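Local atomic coordinates of Es1 family protein (Ehrlichia chaffeensis, PDB entry 3L3B), a protein that belongs to the DJ-1/PfpI family, has an amidotransferase-like domain and is probably linked to isoprenoid biosynthesis. Residues I136-N149 with A162-V174. Residues are numbered along the deposited sequence; the frame is centred on the assembly and turned at random.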
ATOM      1  N   ILE B 136     -24.108  -1.577 -12.521  1.00 27.82           N
ATOM      2  CA  ILE B 136     -23.084  -1.992 -11.555  1.00 25.75           C
ATOM      3  C   ILE B 136     -22.702  -3.426 -11.914  1.00 24.28           C
ATOM      4  O   ILE B 136     -23.569  -4.287 -12.156  1.00 21.57           O
ATOM      5  CB  ILE B 136     -23.587  -1.958 -10.072  1.00 25.65           C
ATOM      6  CG1 ILE B 136     -24.252  -0.619  -9.705  1.00 26.05           C
ATOM      7  CG2 ILE B 136     -22.455  -2.284  -9.122  1.00 24.95           C
ATOM      8  CD1 ILE B 136     -23.378   0.425  -9.120  1.00 28.60           C
ATOM      9  N   LEU B 137     -21.400  -3.675 -11.983  1.00 21.37           N
ATOM     10  CA  LEU B 137     -20.884  -4.990 -12.325  1.00 20.59           C
ATOM     11  C   LEU B 137     -21.609  -6.044 -11.511  1.00 20.50           C
ATOM     12  O   LEU B 137     -21.557  -5.989 -10.283  1.00 18.90           O
ATOM     13  CB  LEU B 137     -19.368  -5.046 -12.012  1.00 19.80           C
ATOM     14  CG  LEU B 137     -18.660  -6.389 -12.251  1.00 19.77           C
ATOM     15  CD1 LEU B 137     -18.682  -6.802 -13.742  1.00 19.50           C
ATOM     16  CD2 LEU B 137     -17.224  -6.289 -11.714  1.00 15.20           C
ATOM     17  N   PRO B 138     -22.309  -6.990 -12.171  1.00 21.50           N
ATOM     18  CA  PRO B 138     -23.186  -7.884 -11.417  1.00 21.72           C
ATOM     19  C   PRO B 138     -22.554  -8.673 -10.275  1.00 21.35           C
ATOM     20  O   PRO B 138     -23.139  -8.741  -9.192  1.00 19.96           O
ATOM     21  CB  PRO B 138     -23.721  -8.842 -12.505  1.00 22.78           C
ATOM     22  CG  PRO B 138     -23.792  -7.978 -13.718  1.00 22.26           C
ATOM     23  CD  PRO B 138     -22.567  -7.103 -13.624  1.00 22.06           C
ATOM     24  N   GLU B 139     -21.381  -9.263 -10.519  1.00 20.35           N
ATOM     25  CA  GLU B 139     -20.698 -10.072  -9.519  1.00 19.65           C
ATOM     26  C   GLU B 139     -20.422  -9.226  -8.250  1.00 18.83           C
ATOM     27  O   GLU B 139     -20.478  -9.771  -7.159  1.00 20.13           O
ATOM     28  CB  GLU B 139     -19.385 -10.646 -10.098  1.00 20.60           C
ATOM     29  N   PHE B 140     -20.161  -7.917  -8.409  1.00 16.65           N
ATOM     30  CA  PHE B 140     -19.913  -6.957  -7.307  1.00 15.59           C
ATOM     31  C   PHE B 140     -21.224  -6.554  -6.590  1.00 14.45           C
ATOM     32  O   PHE B 140     -21.293  -6.606  -5.376  1.00 12.56           O
ATOM     33  CB  PHE B 140     -19.265  -5.676  -7.833  1.00 14.88           C
ATOM     34  CG  PHE B 140     -19.053  -4.590  -6.777  1.00 15.20           C
ATOM     35  CD1 PHE B 140     -18.123  -4.755  -5.763  1.00 13.10           C
ATOM     36  CD2 PHE B 140     -19.741  -3.396  -6.829  1.00 15.61           C
ATOM     37  CE1 PHE B 140     -17.930  -3.773  -4.780  1.00 13.04           C
ATOM     38  CE2 PHE B 140     -19.535  -2.399  -5.859  1.00 16.32           C
ATOM     39  CZ  PHE B 140     -18.614  -2.582  -4.849  1.00 13.72           C
ATOM     40  N   LYS B 141     -22.224  -6.135  -7.364  1.00 14.17           N
ATOM     41  CA  LYS B 141     -23.547  -5.808  -6.809  1.00 14.39           C
ATOM     42  C   LYS B 141     -24.045  -6.980  -5.990  1.00 14.80           C
ATOM     43  O   LYS B 141     -24.534  -6.782  -4.881  1.00 15.69           O
ATOM     44  CB  LYS B 141     -24.548  -5.483  -7.918  1.00 14.94           C
ATOM     45  CG  LYS B 141     -25.929  -5.083  -7.442  1.00 13.38           C
ATOM     46  CD  LYS B 141     -26.792  -4.581  -8.593  1.00 12.84           C
ATOM     47  CE  LYS B 141     -28.076  -3.947  -8.031  1.00 15.46           C
ATOM     48  NZ  LYS B 141     -29.059  -3.518  -9.037  1.00 11.80           N
ATOM     49  N   ASN B 142     -23.963  -8.191  -6.550  1.00 14.88           N
ATOM     50  CA  ASN B 142     -24.518  -9.380  -5.880  1.00 15.70           C
ATOM     51  C   ASN B 142     -23.805  -9.689  -4.584  1.00 15.14           C
ATOM     52  O   ASN B 142     -24.425 -10.044  -3.598  1.00 14.83           O
ATOM     53  CB  ASN B 142     -24.462 -10.626  -6.767  1.00 17.09           C
ATOM     54  CG  ASN B 142     -25.544 -10.642  -7.817  1.00 18.52           C
ATOM     55  OD1 ASN B 142     -26.423  -9.779  -7.834  1.00 22.42           O
ATOM     56  ND2 ASN B 142     -25.468 -11.618  -8.729  1.00 23.05           N
ATOM     57  N   ALA B 143     -22.493  -9.541  -4.606  1.00 14.93           N
ATOM     58  CA  ALA B 143     -21.679  -9.733  -3.421  1.00 15.16           C
ATOM     59  C   ALA B 143     -22.038  -8.757  -2.313  1.00 14.03           C
ATOM     60  O   ALA B 143     -22.260  -9.179  -1.187  1.00 14.94           O
ATOM     61  CB  ALA B 143     -20.192  -9.608  -3.758  1.00 13.94           C
ATOM     62  N   VAL B 144     -22.096  -7.470  -2.632  1.00 13.83           N
ATOM     63  CA  VAL B 144     -22.434  -6.464  -1.641  1.00 13.02           C
ATOM     64  C   VAL B 144     -23.894  -6.638  -1.171  1.00 13.00           C
ATOM     65  O   VAL B 144     -24.133  -6.554   0.002  1.00 11.51           O
ATOM     66  CB  VAL B 144     -22.208  -5.025  -2.128  1.00 13.99           C
ATOM     67  CG1 VAL B 144     -22.564  -4.058  -1.051  1.00 12.06           C
ATOM     68  CG2 VAL B 144     -20.699  -4.761  -2.574  1.00 12.90           C
ATOM     69  N   ARG B 145     -24.846  -6.909  -2.081  1.00 13.25           N
ATOM     70  CA  ARG B 145     -26.225  -7.211  -1.673  1.00 13.87           C
ATOM     71  C   ARG B 145     -26.295  -8.448  -0.757  1.00 13.59           C
ATOM     72  O   ARG B 145     -27.138  -8.495   0.138  1.00 13.06           O
ATOM     73  CB  ARG B 145     -27.136  -7.426  -2.899  1.00 14.73           C
ATOM     74  CG  ARG B 145     -27.337  -6.173  -3.768  1.00 16.39           C
ATOM     75  CD  ARG B 145     -28.487  -5.378  -3.224  1.00 21.26           C
ATOM     76  NE  ARG B 145     -28.968  -4.295  -4.081  1.00 21.54           N
ATOM     77  CZ  ARG B 145     -30.103  -4.296  -4.762  1.00 20.52           C
ATOM     78  NH1 ARG B 145     -30.444  -3.206  -5.454  1.00 19.86           N
ATOM     79  NH2 ARG B 145     -30.906  -5.363  -4.749  1.00 22.28           N
ATOM     80  N   GLU B 146     -25.432  -9.457  -0.973  1.00 13.09           N
ATOM     81  CA  GLU B 146     -25.462 -10.633  -0.104  1.00 12.31           C
ATOM     82  C   GLU B 146     -25.043 -10.277   1.308  1.00 11.03           C
ATOM     83  O   GLU B 146     -25.650 -10.730   2.271  1.00  9.55           O
ATOM     84  CB  GLU B 146     -24.625 -11.800  -0.635  1.00 13.04           C
ATOM     85  CG  GLU B 146     -25.327 -12.628  -1.682  1.00 17.29           C
ATOM     86  CD  GLU B 146     -24.570 -13.892  -2.011  1.00 20.64           C
ATOM     87  OE1 GLU B 146     -24.729 -14.883  -1.278  1.00 21.07           O
ATOM     88  OE2 GLU B 146     -23.796 -13.886  -2.991  1.00 25.34           O
ATOM     89  N   PHE B 147     -24.019  -9.447   1.431  1.00 10.90           N
ATOM     90  CA  PHE B 147     -23.597  -8.950   2.751  1.00 10.45           C
ATOM     91  C   PHE B 147     -24.737  -8.113   3.339  1.00  9.91           C
ATOM     92  O   PHE B 147     -25.107  -8.300   4.496  1.00 10.05           O
ATOM     93  CB  PHE B 147     -22.329  -8.110   2.672  1.00 10.29           C
ATOM     94  CG  PHE B 147     -21.050  -8.927   2.759  1.00 10.63           C
ATOM     95  CD1 PHE B 147     -20.541  -9.315   4.003  1.00 10.83           C
ATOM     96  CD2 PHE B 147     -20.428  -9.361   1.626  1.00  9.95           C
ATOM     97  CE1 PHE B 147     -19.386 -10.092   4.104  1.00 13.91           C
ATOM     98  CE2 PHE B 147     -19.283 -10.142   1.716  1.00 12.23           C
ATOM     99  CZ  PHE B 147     -18.763 -10.494   2.972  1.00 10.81           C
ATOM    100  N   TYR B 148     -25.304  -7.222   2.547  1.00  9.50           N
ATOM    101  CA  TYR B 148     -26.386  -6.352   3.060  1.00 10.48           C
ATOM    102  C   TYR B 148     -27.596  -7.156   3.469  1.00 10.91           C
ATOM    103  O   TYR B 148     -28.161  -6.956   4.564  1.00  9.59           O
ATOM    104  CB  TYR B 148     -26.791  -5.291   2.042  1.00 11.05           C
ATOM    105  CG  TYR B 148     -27.889  -4.416   2.559  1.00 10.11           C
ATOM    106  CD1 TYR B 148     -27.627  -3.444   3.503  1.00  9.72           C
ATOM    107  CD2 TYR B 148     -29.202  -4.598   2.138  1.00  9.27           C
ATOM    108  CE1 TYR B 148     -28.652  -2.661   4.007  1.00  9.79           C
ATOM    109  CE2 TYR B 148     -30.248  -3.806   2.636  1.00 10.13           C
ATOM    110  CZ  TYR B 148     -29.947  -2.841   3.563  1.00  9.88           C
ATOM    111  OH  TYR B 148     -30.955  -2.080   4.098  1.00  9.90           O
ATOM    112  N   ASN B 149     -28.009  -8.097   2.629  1.00 11.91           N
ATOM    113  CA  ASN B 149     -29.199  -8.895   2.998  1.00 12.11           C
ATOM    114  C   ASN B 149     -28.956  -9.849   4.187  1.00 12.27           C
ATOM    115  O   ASN B 149     -29.880 -10.187   4.873  1.00 10.25           O
ATOM    116  CB  ASN B 149     -29.748  -9.643   1.781  1.00 13.49           C
ATOM    117  CG  ASN B 149     -30.372  -8.703   0.762  1.00 14.81           C
ATOM    118  OD1 ASN B 149     -30.210  -8.893  -0.443  1.00 19.02           O
ATOM    119  ND2 ASN B 149     -31.056  -7.655   1.245  1.00 15.03           N
ATOM    120  N   ALA B 162     -20.411   6.023  -2.535  1.00  9.24           N
ATOM    121  CA  ALA B 162     -21.318   6.417  -3.613  1.00  9.53           C
ATOM    122  C   ALA B 162     -21.768   5.202  -4.389  1.00 10.23           C
ATOM    123  O   ALA B 162     -22.964   5.053  -4.712  1.00 10.82           O
ATOM    124  CB  ALA B 162     -20.618   7.475  -4.585  1.00 10.79           C
ATOM    125  N   VAL B 163     -20.832   4.304  -4.668  1.00  9.99           N
ATOM    126  CA  VAL B 163     -21.155   3.086  -5.362  1.00 10.38           C
ATOM    127  C   VAL B 163     -22.073   2.167  -4.538  1.00 10.90           C
ATOM    128  O   VAL B 163     -22.987   1.543  -5.107  1.00  9.85           O
ATOM    129  CB  VAL B 163     -19.936   2.307  -5.786  1.00 11.50           C
ATOM    130  CG1 VAL B 163     -20.368   1.058  -6.650  1.00 11.52           C
ATOM    131  CG2 VAL B 163     -18.962   3.232  -6.570  1.00 11.22           C
ATOM    132  N   VAL B 164     -21.830   2.116  -3.221  1.00  9.96           N
ATOM    133  CA  VAL B 164     -22.661   1.335  -2.316  1.00  9.89           C
ATOM    134  C   VAL B 164     -24.075   1.903  -2.275  1.00  8.79           C
ATOM    135  O   VAL B 164     -25.034   1.142  -2.331  1.00  9.30           O
ATOM    136  CB  VAL B 164     -22.066   1.242  -0.888  1.00  9.57           C
ATOM    137  CG1 VAL B 164     -23.096   0.556   0.091  1.00  8.63           C
ATOM    138  CG2 VAL B 164     -20.726   0.510  -0.900  1.00 11.80           C
ATOM    139  N   VAL B 165     -24.198   3.226  -2.170  1.00  7.61           N
ATOM    140  CA  VAL B 165     -25.513   3.873  -2.171  1.00  8.40           C
ATOM    141  C   VAL B 165     -26.278   3.457  -3.419  1.00  8.95           C
ATOM    142  O   VAL B 165     -27.415   2.995  -3.321  1.00  8.08           O
ATOM    143  CB  VAL B 165     -25.412   5.420  -1.990  1.00  8.01           C
ATOM    144  CG1 VAL B 165     -26.680   6.122  -2.316  1.00  7.78           C
ATOM    145  CG2 VAL B 165     -24.917   5.736  -0.546  1.00  8.55           C
ATOM    146  N   ALA B 166     -25.610   3.547  -4.568  1.00  7.95           N
ATOM    147  CA  ALA B 166     -26.241   3.277  -5.860  1.00  8.50           C
ATOM    148  C   ALA B 166     -26.703   1.814  -5.972  1.00  7.53           C
ATOM    149  O   ALA B 166     -27.830   1.516  -6.346  1.00  8.36           O
ATOM    150  CB  ALA B 166     -25.249   3.629  -7.015  1.00  6.82           C
ATOM    151  N   LEU B 167     -25.838   0.889  -5.613  1.00  7.34           N
ATOM    152  CA  LEU B 167     -26.188  -0.489  -5.738  1.00  7.46           C
ATOM    153  C   LEU B 167     -27.296  -0.909  -4.740  1.00  7.26           C
ATOM    154  O   LEU B 167     -27.984  -1.886  -5.011  1.00  7.10           O
ATOM    155  CB  LEU B 167     -24.949  -1.390  -5.651  1.00  8.70           C
ATOM    156  CG  LEU B 167     -24.281  -1.699  -4.310  1.00  9.97           C
ATOM    157  CD1 LEU B 167     -24.953  -2.894  -3.597  1.00 11.29           C
ATOM    158  CD2 LEU B 167     -22.735  -2.002  -4.448  1.00  9.85           C
ATOM    159  N   LEU B 168     -27.440  -0.204  -3.617  1.00  5.80           N
ATOM    160  CA  LEU B 168     -28.529  -0.486  -2.641  1.00  8.10           C
ATOM    161  C   LEU B 168     -29.853   0.317  -2.850  1.00  8.27           C
ATOM    162  O   LEU B 168     -30.865   0.055  -2.191  1.00  7.80           O
ATOM    163  CB  LEU B 168     -28.014  -0.301  -1.234  1.00  7.31           C
ATOM    164  CG  LEU B 168     -26.966  -1.305  -0.762  1.00  7.22           C
ATOM    165  CD1 LEU B 168     -26.393  -0.898   0.610  1.00  5.72           C
ATOM    166  CD2 LEU B 168     -27.509  -2.772  -0.780  1.00  8.25           C
ATOM    167  N   LYS B 169     -29.848   1.273  -3.764  1.00  9.52           N
ATOM    168  CA  LYS B 169     -30.891   2.304  -3.813  1.00 11.26           C
ATOM    169  C   LYS B 169     -32.311   1.801  -4.038  1.00 11.15           C
ATOM    170  O   LYS B 169     -33.256   2.465  -3.637  1.00  9.73           O
ATOM    171  CB  LYS B 169     -30.568   3.342  -4.889  1.00 12.41           C
ATOM    172  CG  LYS B 169     -30.947   2.914  -6.283  1.00 17.55           C
ATOM    173  CD  LYS B 169     -30.212   3.757  -7.330  1.00 24.79           C
ATOM    174  CE  LYS B 169     -31.110   4.827  -7.962  1.00 26.90           C
ATOM    175  NZ  LYS B 169     -30.478   5.219  -9.291  1.00 27.68           N
ATOM    176  N   ASP B 170     -32.456   0.657  -4.696  1.00 11.15           N
ATOM    177  CA  ASP B 170     -33.787   0.095  -4.920  1.00 12.85           C
ATOM    178  C   ASP B 170     -34.366  -0.582  -3.697  1.00 11.55           C
ATOM    179  O   ASP B 170     -35.540  -0.764  -3.630  1.00 10.94           O
ATOM    180  CB  ASP B 170     -33.776  -0.899  -6.073  1.00 13.93           C
ATOM    181  CG  ASP B 170     -33.349  -0.250  -7.386  1.00 17.90           C
ATOM    182  OD1 ASP B 170     -33.819   0.896  -7.696  1.00 21.49           O
ATOM    183  OD2 ASP B 170     -32.550  -0.892  -8.092  1.00 22.18           O
ATOM    184  N   ILE B 171     -33.532  -0.947  -2.736  1.00 10.86           N
ATOM    185  CA  ILE B 171     -34.002  -1.619  -1.539  1.00 11.48           C
ATOM    186  C   ILE B 171     -33.706  -0.855  -0.239  1.00 10.48           C
ATOM    187  O   ILE B 171     -34.232  -1.210   0.797  1.00  8.13           O
ATOM    188  CB  ILE B 171     -33.437  -3.078  -1.448  1.00 12.10           C
ATOM    189  CG1 ILE B 171     -31.918  -3.074  -1.296  1.00 11.88           C
ATOM    190  CG2 ILE B 171     -33.922  -3.934  -2.682  1.00 14.91           C
ATOM    191  CD1 ILE B 171     -31.294  -4.464  -1.008  1.00 14.96           C
ATOM    192  N   ALA B 172     -32.877   0.201  -0.297  1.00  9.22           N
ATOM    193  CA  ALA B 172     -32.570   0.977   0.882  1.00  9.41           C
ATOM    194  C   ALA B 172     -32.099   2.405   0.538  1.00  9.05           C
ATOM    195  O   ALA B 172     -31.490   2.634  -0.521  1.00 12.03           O
ATOM    196  CB  ALA B 172     -31.458   0.242   1.674  1.00  6.82           C
ATOM    197  N   LYS B 173     -32.296   3.337   1.461  1.00  8.25           N
ATOM    198  CA  LYS B 173     -31.790   4.703   1.316  1.00  8.16           C
ATOM    199  C   LYS B 173     -30.720   4.858   2.401  1.00  9.34           C
ATOM    200  O   LYS B 173     -31.081   5.024   3.558  1.00 10.83           O
ATOM    201  CB  LYS B 173     -32.941   5.692   1.541  1.00  7.74           C
ATOM    202  CG  LYS B 173     -32.539   7.168   1.729  1.00  7.29           C
ATOM    203  CD  LYS B 173     -33.675   8.164   1.653  1.00  8.96           C
ATOM    204  CE  LYS B 173     -34.210   8.363   0.265  1.00 11.22           C
ATOM    205  NZ  LYS B 173     -34.971   9.681   0.210  1.00 12.07           N
ATOM    206  N   VAL B 174     -29.436   4.671   2.086  1.00  9.23           N
ATOM    207  CA  VAL B 174     -28.440   4.569   3.149  1.00  8.78           C
ATOM    208  C   VAL B 174     -27.676   5.866   3.311  1.00  9.30           C
ATOM    209  O   VAL B 174     -27.599   6.680   2.403  1.00  9.78           O
ATOM    210  CB  VAL B 174     -27.462   3.376   3.007  1.00  9.59           C
ATOM    211  CG1 VAL B 174     -28.173   2.058   2.657  1.00  8.93           C
ATOM    212  CG2 VAL B 174     -26.357   3.705   2.022  1.00  8.99           C
TER
HETATM  213  O   HOH W   1     -31.815  -3.443  -8.097  1.00 22.31           O
HETATM  214  O   HOH W   2     -34.156  -2.187   3.110  1.00 10.42           O
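V163 opens the contact, its CG1 lying 3.6 Å from CE2 at the edge of the F140 ring and also meeting I136 CD1. Here, in the DJ-1/PfpI α/β fold, helix 138-149 and the 162-168 part of helix 160-168 cross at 82° beside the central sheet, where V144 and V164 reach strands 110-113 and 154-157. L167 is a knob in a hole formed by F140, K141, V144 and R145. Its chi1 of 77° places CG between N and C, from where CD2 reaches F140 CE2 (3.5 Å) and CD1 packs on V144 CG1. The L167 carbonyl oxygen takes two hydrogen bonds from R145, side-on through NE and NH1 (both 2.8 Å), and lies nearly in the guanidinium plane. L168 sets CD2 against R145 CD and CD1 over one face of the Y148 ring. D170 OD2 stays 4.1 Å from R145 NH1, and one water links it to R145 NH1 and K141 NZ. I171 CD1 lies over one face of the R145 guanidinium, 3.5 Å above its plane and offset toward the rim, and K141 CE sits likewise over the opposite face. Y148 OH is hydrogen-bonded to N207 and, at 3.4 Å, touches A172 CB.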